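Long-range contacts in putative alpha-N-acetylgalactosaminidase (Bacillus halodurans C-125, PDB 3CC1), which probably hydrolyses terminal alpha-linked N-acetylgalactosamine from glycoconjugates, using a TIM-barrel domain followed by a C-terminal beta-sandwich domain: residues A222-A227 / Y251-R256; F243-S248 / R292-T297; G273-G278 / T303-W308. All coordinates share one frame; numbering follows the deposited sequence. Where two conformers were deposited one is given.

How the contacts relate
All three lie in the alpha-galactosidase A family region. Contacts 1 and 2 share helix 247-262, with centres 15 Å apart. They touch where M253 CE packs 4.0 Å from F243 CD1. Contacts 2 and 3 are closer, with centres 10 Å apart. T294 OG1 lies 2.7 Å from P276 O, a probable hydrogen bond. Contacts 1 and 3 meet where M253 CG packs 3.8 Å from W308 CH2. The F243 and W308 rings also meet, planes at about 50°, so F243, M253 and W308 join all three. None of the segments lines the polyethylene glycol pocket around Y369 and F398. The W293 side chain lies about 4 Å from a bound triethylene glycol, probably from the crystallisation liquor.

Contact 1: A222-A227 / Y251-R256; sequences APIKYA and YQMFER
I224 reaches from strand 224-225 onto helix 247-262 and meets three of its residues. Apolar packing comes first. I224 CD1 lies 3.6 Å from CE of M253, a selenomethionine, and 3.8 Å from Q252 CB. I224 CG1 rests 4.0 Å from R256 CG. Q252, M253 and R256 span one helical turn, and the isoleucine tip sits among them. The side chains cross at a slant. The I224 chain is extended (chi2 178°), which carries CD1 out to the helix. M253 does the reverse. Its chain bends at chi2 and chi3 and hooks its methyl back toward the loop. The same methyl also meets A222 CB at 4.2 Å. R256 takes part through its aliphatic CG, while its guanidinium lies farther on.

Polar groups play a smaller part, and the two segments share no hydrogen bond. Q252 OE1 lies 3.2 Å from A227 CB, a close van der Waals approach. The other end of this amide is engaged, since Q252 NE2 bonds to S248 O one turn earlier in the helix. That bond should limit rotation of the amide and keep OE1 directed at A227.

Backbone bonds join I224 to D241, pairing strands 224-225 and 240-241 antiparallel, and A222 to D271. P223 and Y226 face a second subunit, where they pack on R190 and K225 of that chain. On the helix, F254 meets F373 edge-to-face. Helix 247-262 therefore lies between the small two-stranded sheet and the C-terminal beta-sandwich. In this alpha-galactosidase A family region, a short two-stranded sheet outside the parallel barrel sheet thus packs one isoleucine on a helix.

Contact 2: F243-S248 / R292-T297; sequences FWDDWS and RWTRFT
The F296 ring has D245 over one face and F243 at its edge. D245 CA stands 3.7 Å from the ring centroid, a CH-pi contact offset toward the rim. F243 CZ approaches F296 CZ to 3.7 Å. The R292 guanidinium is met along its edge, near its plane, by D245 OD1 and W244 CE3. The R295 guanidinium has D245 O at its edge.

D245 is the hub. R292 grips its carboxylate side-on with two nitrogens, one to each oxygen, and the two groups are nearly coplanar. R292 NH2 reaches OD1 of D245 at 2.7 Å in an almost straight bond (178°). R292 NE meets OD2 of D245 at 2.9 Å, and both oxygens use their syn lone pairs. The anti lone pair of D245 OD2 accepts from R295 N at 2.8 Å. R295 then bends at chi3 and folds back, so that NH1 reaches D245 O at 2.8 Å in the carbonyl plane. A salt bridge from R295 NH1 to D246 OD2 is less certain, because D246 has two conformers. With an alanine in place of D245, the R292 charge would probably lose its mate and R295 N its acceptor.

R292 NH1 also bonds to G290 O, and W244 NE1 to D286. D246 sits at the N-cap of helix 247-262 and accepts from S248 N. F296 packs on L250 of that helix. Strand 292-293 pairs antiparallel with 279-280. Past it, T297 caps the start of helix 298-310, so the contact joins the entries to two helices.

Contact 3: G273-G278 / T303-W308; sequences GMLPLG and TMMNLW. Unlike the reference sequence in segment 273-278: G273 (reference Asp).
L275 lies against W308 and M305, like a peg set beside the helix. Its two methyls divide the work. L275 CD2 presses on the indole, 3.3 Å from W308 CD1, a tight fit. L275 CD1 turns to M305, 4.1 Å from SE of that selenomethionine, and the two side chains cross at about a right angle.

M304 is the opposing bump, also a selenomethionine. Its chain leaves with CG anti to the backbone N (chi1 174°) and runs out from the helix toward the loop. The bend at chi3 then sets SE and CE in the hollow formed by L275, P276 and L277. P276 CD lies 3.7 Å from M304 SE. L277 and M304 meet tip to tip, with L277 CD2 3.7 Å from M304 CE. At its base, M304 CG lies over one face of the W308 ring, toward the rim.

The polar link is at the other end. W308 NE1 donates to G273 O at 2.9 Å, nearly straight (172°). The oxygen lies in the indole plane, while the donor is tilted 23° from the carbonyl plane. This bond probably limits rotation of the indole and keeps its NE1 edge turned to the loop, beside L275. G273 stands where the reference sequence has an aspartate.

Segment 273-278 runs through the loop between helix 247-262 and strand 279-280. L275 also makes backbone bonds to M316, within strand 315-317 of the parallel sheet, and to G318 just past it. Elsewhere on helix 298-310, T303 and L307 pack on F254 of helix 247-262, while N306 bonds to S424 and W401 in the beta-sandwich.

Contact 1: A222-A227 / Y251-R256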
loop_
_atom_site.group_PDB
_atom_site.type_symbol
_atom_site.label_atom_id
_atom_site.label_comp_id
_atom_site.label_asym_id
_atom_site.label_seq_id
_atom_site.Cartn_x
_atom_site.Cartn_y
_atom_site.Cartn_z
ATOM N N ALA A 222 -8.361 -14.481 8.809
ATOM C CA ALA A 222 -8.730 -15.321 7.694
ATOM C C ALA A 222 -10.232 -15.504 7.742
ATOM O O ALA A 222 -10.809 -15.593 8.812
ATOM C CB ALA A 222 -8.023 -16.722 7.738
ATOM N N PRO A 223 -10.890 -15.545 6.577
ATOM C CA PRO A 223 -10.373 -15.397 5.219
ATOM C C PRO A 223 -10.053 -13.966 4.876
ATOM O O PRO A 223 -10.587 -13.012 5.485
ATOM C CB PRO A 223 -11.521 -15.945 4.351
ATOM C CG PRO A 223 -12.749 -15.572 5.170
ATOM C CD PRO A 223 -12.322 -15.884 6.581
ATOM N N ILE A 224 -9.113 -13.816 3.970
ATOM C CA ILE A 224 -8.682 -12.489 3.511
ATOM C C ILE A 224 -9.718 -11.974 2.517
ATOM O O ILE A 224 -10.070 -12.653 1.562
ATOM C CB ILE A 224 -7.238 -12.490 2.871
ATOM C CG1 ILE A 224 -6.204 -13.155 3.811
ATOM C CG2 ILE A 224 -6.813 -11.049 2.510
ATOM C CD1 ILE A 224 -4.778 -13.255 3.262
ATOM N N LYS A 225 -10.191 -10.760 2.739
ATOM C CA LYS A 225 -11.222 -10.197 1.879
ATOM C C LYS A 225 -10.647 -9.055 1.085
ATOM O O LYS A 225 -9.986 -8.171 1.636
ATOM C CB LYS A 225 -12.440 -9.740 2.704
ATOM C CG LYS A 225 -13.355 -10.897 3.195
ATOM C CD LYS A 225 -14.868 -10.625 2.932
ATOM N N TYR A 226 -10.863 -9.097 -0.223
ATOM C CA TYR A 226 -10.354 -8.066 -1.108
ATOM C C TYR A 226 -8.833 -7.907 -0.976
ATOM O O TYR A 226 -8.352 -6.805 -0.780
ATOM C CB TYR A 226 -11.061 -6.731 -0.831
ATOM C CG TYR A 226 -12.561 -6.723 -1.136
ATOM C CD1 TYR A 226 -13.036 -6.643 -2.450
ATOM C CD2 TYR A 226 -13.491 -6.761 -0.110
ATOM C CE1 TYR A 226 -14.405 -6.633 -2.733
ATOM C CE2 TYR A 226 -14.860 -6.750 -0.373
ATOM C CZ TYR A 226 -15.311 -6.678 -1.690
ATOM O OH TYR A 226 -16.675 -6.661 -1.939
ATOM N N ALA A 227 -8.095 -9.008 -1.122
ATOM C CA ALA A 227 -6.629 -9.022 -0.982
ATOM C C ALA A 227 -5.998 -7.937 -1.832
ATOM O O ALA A 227 -6.426 -7.660 -2.969
ATOM C CB ALA A 227 -6.043 -10.403 -1.348
ATOM N N TYR A 251 2.264 -15.207 3.108
ATOM C CA TYR A 251 2.875 -13.890 3.124
ATOM C C TYR A 251 1.853 -12.837 3.552
ATOM O O TYR A 251 2.135 -12.023 4.416
ATOM C CB TYR A 251 3.407 -13.492 1.754
ATOM C CG TYR A 251 4.014 -12.123 1.718
ATOM C CD1 TYR A 251 5.335 -11.938 2.029
ATOM C CD2 TYR A 251 3.273 -11.021 1.346
ATOM C CE1 TYR A 251 5.914 -10.688 1.996
ATOM C CE2 TYR A 251 3.830 -9.773 1.281
ATOM C CZ TYR A 251 5.166 -9.601 1.622
ATOM O OH TYR A 251 5.792 -8.361 1.595
ATOM N N GLN A 252 0.684 -12.839 2.930
ATOM C CA GLN A 252 -0.318 -11.806 3.237
ATOM C C GLN A 252 -0.867 -11.899 4.636
ATOM O O GLN A 252 -1.228 -10.881 5.234
ATOM C CB GLN A 252 -1.467 -11.810 2.240
ATOM C CG GLN A 252 -1.077 -11.472 0.811
ATOM C CD GLN A 252 -2.256 -11.664 -0.116
ATOM O OE1 GLN A 252 -3.143 -10.827 -0.158
ATOM N NE2 GLN A 252 -2.280 -12.768 -0.845
HETATM N N MSE A 253 -0.886 -13.113 5.185
HETATM C CA MSE A 253 -1.401 -13.338 6.554
HETATM C C MSE A 253 -0.622 -12.518 7.569
HETATM O O MSE A 253 -1.189 -12.068 8.552
HETATM C CB MSE A 253 -1.459 -14.839 6.920
HETATM C CG MSE A 253 -2.449 -15.168 8.082
HETATM SE SE MSE A 253 -4.270 -14.635 7.703
HETATM C CE MSE A 253 -4.437 -15.464 6.044
ATOM N N PHE A 254 0.673 -12.311 7.325
ATOM C CA PHE A 254 1.512 -11.564 8.261
ATOM C C PHE A 254 1.008 -10.156 8.415
ATOM O O PHE A 254 0.803 -9.692 9.541
ATOM C CB PHE A 254 3.020 -11.633 7.914
ATOM C CG PHE A 254 3.651 -12.929 8.312
ATOM C CD1 PHE A 254 3.549 -14.048 7.490
ATOM C CD2 PHE A 254 4.309 -13.060 9.527
ATOM C CE1 PHE A 254 4.089 -15.257 7.879
ATOM C CE2 PHE A 254 4.853 -14.238 9.922
ATOM C CZ PHE A 254 4.768 -15.354 9.101
ATOM N N GLU A 255 0.729 -9.488 7.298
ATOM C CA GLU A 255 0.167 -8.131 7.355
ATOM C C GLU A 255 -1.255 -8.113 7.937
ATOM O O GLU A 255 -1.600 -7.212 8.715
ATOM C CB GLU A 255 0.144 -7.467 5.982
ATOM C CG GLU A 255 -0.216 -5.973 6.032
ATOM N N ARG A 256 -2.062 -9.114 7.574
ATOM C CA ARG A 256 -3.449 -9.187 8.045
ATOM C C ARG A 256 -3.483 -9.380 9.559
ATOM O O ARG A 256 -4.279 -8.758 10.253
ATOM C CB ARG A 256 -4.249 -10.275 7.322
ATOM C CG ARG A 256 -4.438 -10.120 5.797
ATOM C CD ARG A 256 -4.732 -8.660 5.389
ATOM N NE ARG A 256 -5.926 -8.143 6.054
ATOM C CZ ARG A 256 -6.247 -6.851 6.209
ATOM N NH1 ARG A 256 -5.454 -5.882 5.746
ATOM N NH2 ARG A 256 -7.390 -6.533 6.830
#

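Contact 2: F243-S248 / R292-T297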
loop_
_atom_site.group_PDB
_atom_site.type_symbol
_atom_site.label_atom_id
_atom_site.label_comp_id
_atom_site.label_asym_id
_atom_site.label_seq_id
_atom_site.Cartn_x
_atom_site.Cartn_y
_atom_site.Cartn_z
ATOM N N PHE A 243 -7.446 -19.598 3.517
ATOM C CA PHE A 243 -6.079 -19.986 3.657
ATOM C C PHE A 243 -5.861 -21.360 3.086
ATOM O O PHE A 243 -6.609 -22.320 3.354
ATOM C CB PHE A 243 -5.587 -19.848 5.099
ATOM C CG PHE A 243 -4.120 -20.040 5.214
ATOM C CD1 PHE A 243 -3.254 -19.075 4.737
ATOM C CD2 PHE A 243 -3.596 -21.215 5.723
ATOM C CE1 PHE A 243 -1.901 -19.260 4.803
ATOM C CE2 PHE A 243 -2.252 -21.401 5.779
ATOM C CZ PHE A 243 -1.384 -20.416 5.293
ATOM N N TRP A 244 -4.802 -21.425 2.274
ATOM C CA TRP A 244 -4.321 -22.641 1.635
ATOM C C TRP A 244 -2.788 -22.660 1.531
ATOM O O TRP A 244 -2.097 -21.688 1.881
ATOM C CB TRP A 244 -4.930 -22.792 0.214
ATOM C CG TRP A 244 -6.265 -23.412 0.148
ATOM C CD1 TRP A 244 -7.460 -22.785 -0.080
ATOM C CD2 TRP A 244 -6.572 -24.801 0.285
ATOM N NE1 TRP A 244 -8.476 -23.692 -0.100
ATOM C CE2 TRP A 244 -7.964 -24.939 0.126
ATOM C CE3 TRP A 244 -5.807 -25.940 0.528
ATOM C CZ2 TRP A 244 -8.608 -26.167 0.206
ATOM C CZ3 TRP A 244 -6.437 -27.142 0.604
ATOM C CH2 TRP A 244 -7.839 -27.255 0.410
ATOM N N ASP A 245 -2.279 -23.779 1.017
ATOM C CA ASP A 245 -0.818 -24.008 0.785
ATOM C C ASP A 245 -0.285 -23.231 -0.430
ATOM O O ASP A 245 0.112 -23.803 -1.468
ATOM C CB ASP A 245 -0.486 -25.517 0.682
ATOM C CG ASP A 245 -1.305 -26.245 -0.367
ATOM O OD1 ASP A 245 -2.518 -25.949 -0.547
ATOM O OD2 ASP A 245 -0.740 -27.140 -0.999
ATOM N N ASP A 246 -0.342 -21.912 -0.317
ATOM C CA ASP A 246 0.305 -21.036 -1.289
ATOM C C ASP A 246 0.997 -19.914 -0.569
ATOM O O ASP A 246 0.435 -19.298 0.335
ATOM C CB ASP A 246 -0.684 -20.455 -2.296
ATOM C CG ASP A 246 0.022 -19.711 -3.437
ATOM O OD1 ASP A 246 0.268 -18.484 -3.287
ATOM O OD2 ASP A 246 0.302 -20.346 -4.494
ATOM N N TRP A 247 2.244 -19.682 -0.940
ATOM C CA TRP A 247 3.042 -18.673 -0.242
ATOM C C TRP A 247 2.390 -17.300 -0.269
ATOM O O TRP A 247 2.499 -16.534 0.678
ATOM C CB TRP A 247 4.456 -18.571 -0.806
ATOM C CG TRP A 247 5.221 -17.438 -0.203
ATOM C CD1 TRP A 247 5.622 -16.312 -0.824
ATOM C CD2 TRP A 247 5.653 -17.323 1.164
ATOM N NE1 TRP A 247 6.299 -15.503 0.059
ATOM C CE2 TRP A 247 6.311 -16.085 1.293
ATOM C CE3 TRP A 247 5.538 -18.134 2.281
ATOM C CZ2 TRP A 247 6.878 -15.653 2.494
ATOM C CZ3 TRP A 247 6.114 -17.691 3.487
ATOM C CH2 TRP A 247 6.756 -16.472 3.575
ATOM N N SER A 248 1.707 -16.960 -1.354
ATOM C CA SER A 248 1.146 -15.631 -1.436
ATOM C C SER A 248 0.119 -15.391 -0.322
ATOM O O SER A 248 0.038 -14.291 0.243
ATOM C CB SER A 248 0.503 -15.357 -2.807
ATOM O OG SER A 248 -0.665 -16.153 -2.919
ATOM N N ARG A 292 -2.715 -34.080 -3.401
ATOM C CA ARG A 292 -1.333 -33.661 -3.221
ATOM C C ARG A 292 -0.843 -33.709 -1.798
ATOM O O ARG A 292 -1.625 -33.764 -0.847
ATOM C CB ARG A 292 -1.155 -32.236 -3.734
ATOM C CG ARG A 292 -1.735 -31.137 -2.841
ATOM C CD ARG A 292 -1.798 -29.793 -3.558
ATOM N NE ARG A 292 -2.428 -28.737 -2.747
ATOM C CZ ARG A 292 -3.737 -28.523 -2.668
ATOM N NH1 ARG A 292 -4.564 -29.296 -3.331
ATOM N NH2 ARG A 292 -4.224 -27.534 -1.930
ATOM N N TRP A 293 0.482 -33.703 -1.694
ATOM C CA TRP A 293 1.180 -33.287 -0.503
ATOM C C TRP A 293 1.215 -31.760 -0.498
ATOM O O TRP A 293 1.271 -31.123 -1.549
ATOM C CB TRP A 293 2.611 -33.804 -0.485
ATOM C CG TRP A 293 3.145 -33.884 0.858
ATOM C CD1 TRP A 293 4.085 -33.053 1.462
ATOM C CD2 TRP A 293 2.799 -34.865 1.825
ATOM N NE1 TRP A 293 4.334 -33.490 2.752
ATOM C CE2 TRP A 293 3.549 -34.595 2.996
ATOM C CE3 TRP A 293 1.933 -35.945 1.818
ATOM C CZ2 TRP A 293 3.435 -35.381 4.142
ATOM C CZ3 TRP A 293 1.839 -36.733 2.958
ATOM C CH2 TRP A 293 2.560 -36.442 4.095
ATOM N N THR A 294 1.168 -31.186 0.695
ATOM C CA THR A 294 1.216 -29.739 0.836
ATOM C C THR A 294 2.283 -29.103 -0.024
ATOM O O THR A 294 3.371 -29.597 -0.134
ATOM C CB THR A 294 1.390 -29.289 2.300
ATOM O OG1 THR A 294 1.376 -27.859 2.340
ATOM C CG2 THR A 294 2.670 -29.799 2.905
ATOM N N ARG A 295 1.935 -27.993 -0.655
ATOM C CA ARG A 295 2.853 -27.294 -1.525
ATOM C C ARG A 295 3.847 -26.465 -0.714
ATOM O O ARG A 295 4.825 -26.008 -1.258
ATOM C CB ARG A 295 2.108 -26.387 -2.510
ATOM C CG ARG A 295 1.296 -27.146 -3.537
ATOM C CD ARG A 295 0.254 -26.247 -4.158
ATOM N NE ARG A 295 0.825 -25.490 -5.262
ATOM C CZ ARG A 295 1.149 -24.194 -5.214
ATOM N NH1 ARG A 295 0.960 -23.427 -4.132
ATOM N NH2 ARG A 295 1.676 -23.648 -6.292
ATOM N N PHE A 296 3.607 -26.302 0.585
ATOM C CA PHE A 296 4.506 -25.507 1.426
ATOM C C PHE A 296 5.818 -26.269 1.615
ATOM O O PHE A 296 5.818 -27.484 1.869
ATOM C CB PHE A 296 3.939 -25.227 2.782
ATOM C CG PHE A 296 2.945 -24.090 2.833
ATOM C CD1 PHE A 296 3.127 -22.948 2.113
ATOM C CD2 PHE A 296 1.897 -24.138 3.725
ATOM C CE1 PHE A 296 2.213 -21.875 2.228
ATOM C CE2 PHE A 296 0.988 -23.090 3.835
ATOM C CZ PHE A 296 1.158 -21.961 3.081
ATOM N N THR A 297 6.934 -25.550 1.483
ATOM C CA THR A 297 8.215 -26.150 1.778
ATOM C C THR A 297 8.247 -26.341 3.288
ATOM O O THR A 297 7.407 -25.795 4.032
ATOM C CB THR A 297 9.391 -25.259 1.372
ATOM O OG1 THR A 297 9.332 -24.051 2.153
ATOM C CG2 THR A 297 9.406 -24.968 -0.170
#

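Contact 3: G273-G278 / T303-W308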
loop_
_atom_site.group_PDB
_atom_site.type_symbol
_atom_site.label_atom_id
_atom_site.label_comp_id
_atom_site.label_asym_id
_atom_site.label_seq_id
_atom_site.Cartn_x
_atom_site.Cartn_y
_atom_site.Cartn_z
ATOM N N GLY A 273 -6.502 -19.480 9.808
ATOM C CA GLY A 273 -6.846 -20.460 8.831
ATOM C C GLY A 273 -6.492 -21.888 9.208
ATOM O O GLY A 273 -5.648 -22.161 10.053
HETATM N N MSE A 274 -7.129 -22.821 8.528
HETATM C CA MSE A 274 -6.835 -24.223 8.762
HETATM C C MSE A 274 -5.424 -24.525 8.241
HETATM O O MSE A 274 -4.905 -23.812 7.371
HETATM C CB MSE A 274 -7.931 -25.081 8.152
HETATM C CG MSE A 274 -9.313 -24.955 8.947
HETATM SE SE MSE A 274 -10.642 -25.701 7.860
HETATM C CE MSE A 274 -10.440 -24.951 6.077
ATOM N N LEU A 275 -4.774 -25.516 8.844
ATOM C CA LEU A 275 -3.385 -25.890 8.476
ATOM C C LEU A 275 -3.323 -26.824 7.259
ATOM O O LEU A 275 -3.677 -27.999 7.374
ATOM C CB LEU A 275 -2.660 -26.541 9.664
ATOM C CG LEU A 275 -2.901 -25.864 11.026
ATOM C CD1 LEU A 275 -2.324 -26.738 12.195
ATOM C CD2 LEU A 275 -2.331 -24.411 10.996
ATOM N N PRO A 276 -2.898 -26.294 6.070
ATOM C CA PRO A 276 -2.814 -27.155 4.908
ATOM C C PRO A 276 -1.482 -27.887 4.905
ATOM O O PRO A 276 -0.527 -27.510 4.217
ATOM C CB PRO A 276 -2.932 -26.192 3.739
ATOM C CG PRO A 276 -2.329 -24.900 4.229
ATOM C CD PRO A 276 -2.456 -24.918 5.756
ATOM N N LEU A 277 -1.474 -28.955 5.680
ATOM C CA LEU A 277 -0.309 -29.778 5.882
ATOM C C LEU A 277 -0.583 -31.212 5.482
ATOM O O LEU A 277 -1.736 -31.663 5.447
ATOM C CB LEU A 277 0.092 -29.722 7.362
ATOM C CG LEU A 277 0.592 -28.407 7.965
ATOM C CD1 LEU A 277 0.795 -28.549 9.464
ATOM C CD2 LEU A 277 1.844 -27.914 7.273
ATOM N N GLY A 278 0.492 -31.930 5.163
ATOM C CA GLY A 278 0.387 -33.331 4.799
ATOM C C GLY A 278 -0.427 -33.522 3.546
ATOM O O GLY A 278 -0.314 -32.770 2.616
ATOM N N THR A 303 7.223 -21.701 9.350
ATOM C CA THR A 303 6.873 -20.285 9.352
ATOM C C THR A 303 5.397 -20.071 9.696
ATOM O O THR A 303 5.062 -19.248 10.558
ATOM C CB THR A 303 7.292 -19.580 8.022
ATOM O OG1 THR A 303 8.728 -19.419 8.027
ATOM C CG2 THR A 303 6.605 -18.228 7.864
HETATM N N MSE A 304 4.539 -20.867 9.079
HETATM C CA MSE A 304 3.134 -20.828 9.371
HETATM C C MSE A 304 2.860 -21.226 10.819
HETATM O O MSE A 304 2.143 -20.544 11.516
HETATM C CB MSE A 304 2.346 -21.747 8.411
HETATM C CG MSE A 304 0.860 -21.827 8.793
HETATM SE SE MSE A 304 0.065 -23.343 7.918
HETATM C CE MSE A 304 1.010 -24.701 8.904
HETATM N N MSE A 305 3.444 -22.335 11.260
HETATM C CA MSE A 305 3.229 -22.794 12.618
HETATM C C MSE A 305 3.671 -21.737 13.631
HETATM O O MSE A 305 3.013 -21.522 14.657
HETATM C CB MSE A 305 3.962 -24.110 12.893
HETATM C CG MSE A 305 3.425 -25.314 12.142
HETATM SE SE MSE A 305 1.594 -25.761 12.645
HETATM C CE MSE A 305 1.885 -26.302 14.488
ATOM N N ASN A 306 4.756 -21.032 13.320
ATOM C CA ASN A 306 5.326 -20.055 14.255
ATOM C C ASN A 306 4.375 -18.870 14.470
ATOM O O ASN A 306 4.165 -18.423 15.584
ATOM C CB ASN A 306 6.707 -19.571 13.782
ATOM C CG ASN A 306 7.813 -20.606 14.021
ATOM O OD1 ASN A 306 7.724 -21.436 14.940
ATOM N ND2 ASN A 306 8.853 -20.557 13.206
ATOM N N LEU A 307 3.813 -18.358 13.391
ATOM C CA LEU A 307 2.907 -17.216 13.463
ATOM C C LEU A 307 1.585 -17.603 14.139
ATOM O O LEU A 307 1.056 -16.864 15.005
ATOM C CB LEU A 307 2.651 -16.626 12.042
ATOM C CG LEU A 307 1.568 -15.543 11.999
ATOM C CD1 LEU A 307 2.008 -14.361 12.873
ATOM C CD2 LEU A 307 1.208 -15.071 10.539
ATOM N N TRP A 308 1.044 -18.752 13.740
ATOM C CA TRP A 308 -0.190 -19.295 14.300
ATOM C C TRP A 308 -0.016 -19.543 15.797
ATOM O O TRP A 308 -0.885 -19.239 16.576
ATOM C CB TRP A 308 -0.584 -20.632 13.650
ATOM C CG TRP A 308 -1.475 -20.616 12.402
ATOM C CD1 TRP A 308 -2.598 -21.358 12.225
ATOM C CD2 TRP A 308 -1.286 -19.884 11.166
ATOM N NE1 TRP A 308 -3.130 -21.139 10.980
ATOM C CE2 TRP A 308 -2.344 -20.244 10.305
ATOM C CE3 TRP A 308 -0.352 -18.953 10.717
ATOM C CZ2 TRP A 308 -2.469 -19.734 9.030
ATOM C CZ3 TRP A 308 -0.483 -18.437 9.419
ATOM C CH2 TRP A 308 -1.536 -18.826 8.604
#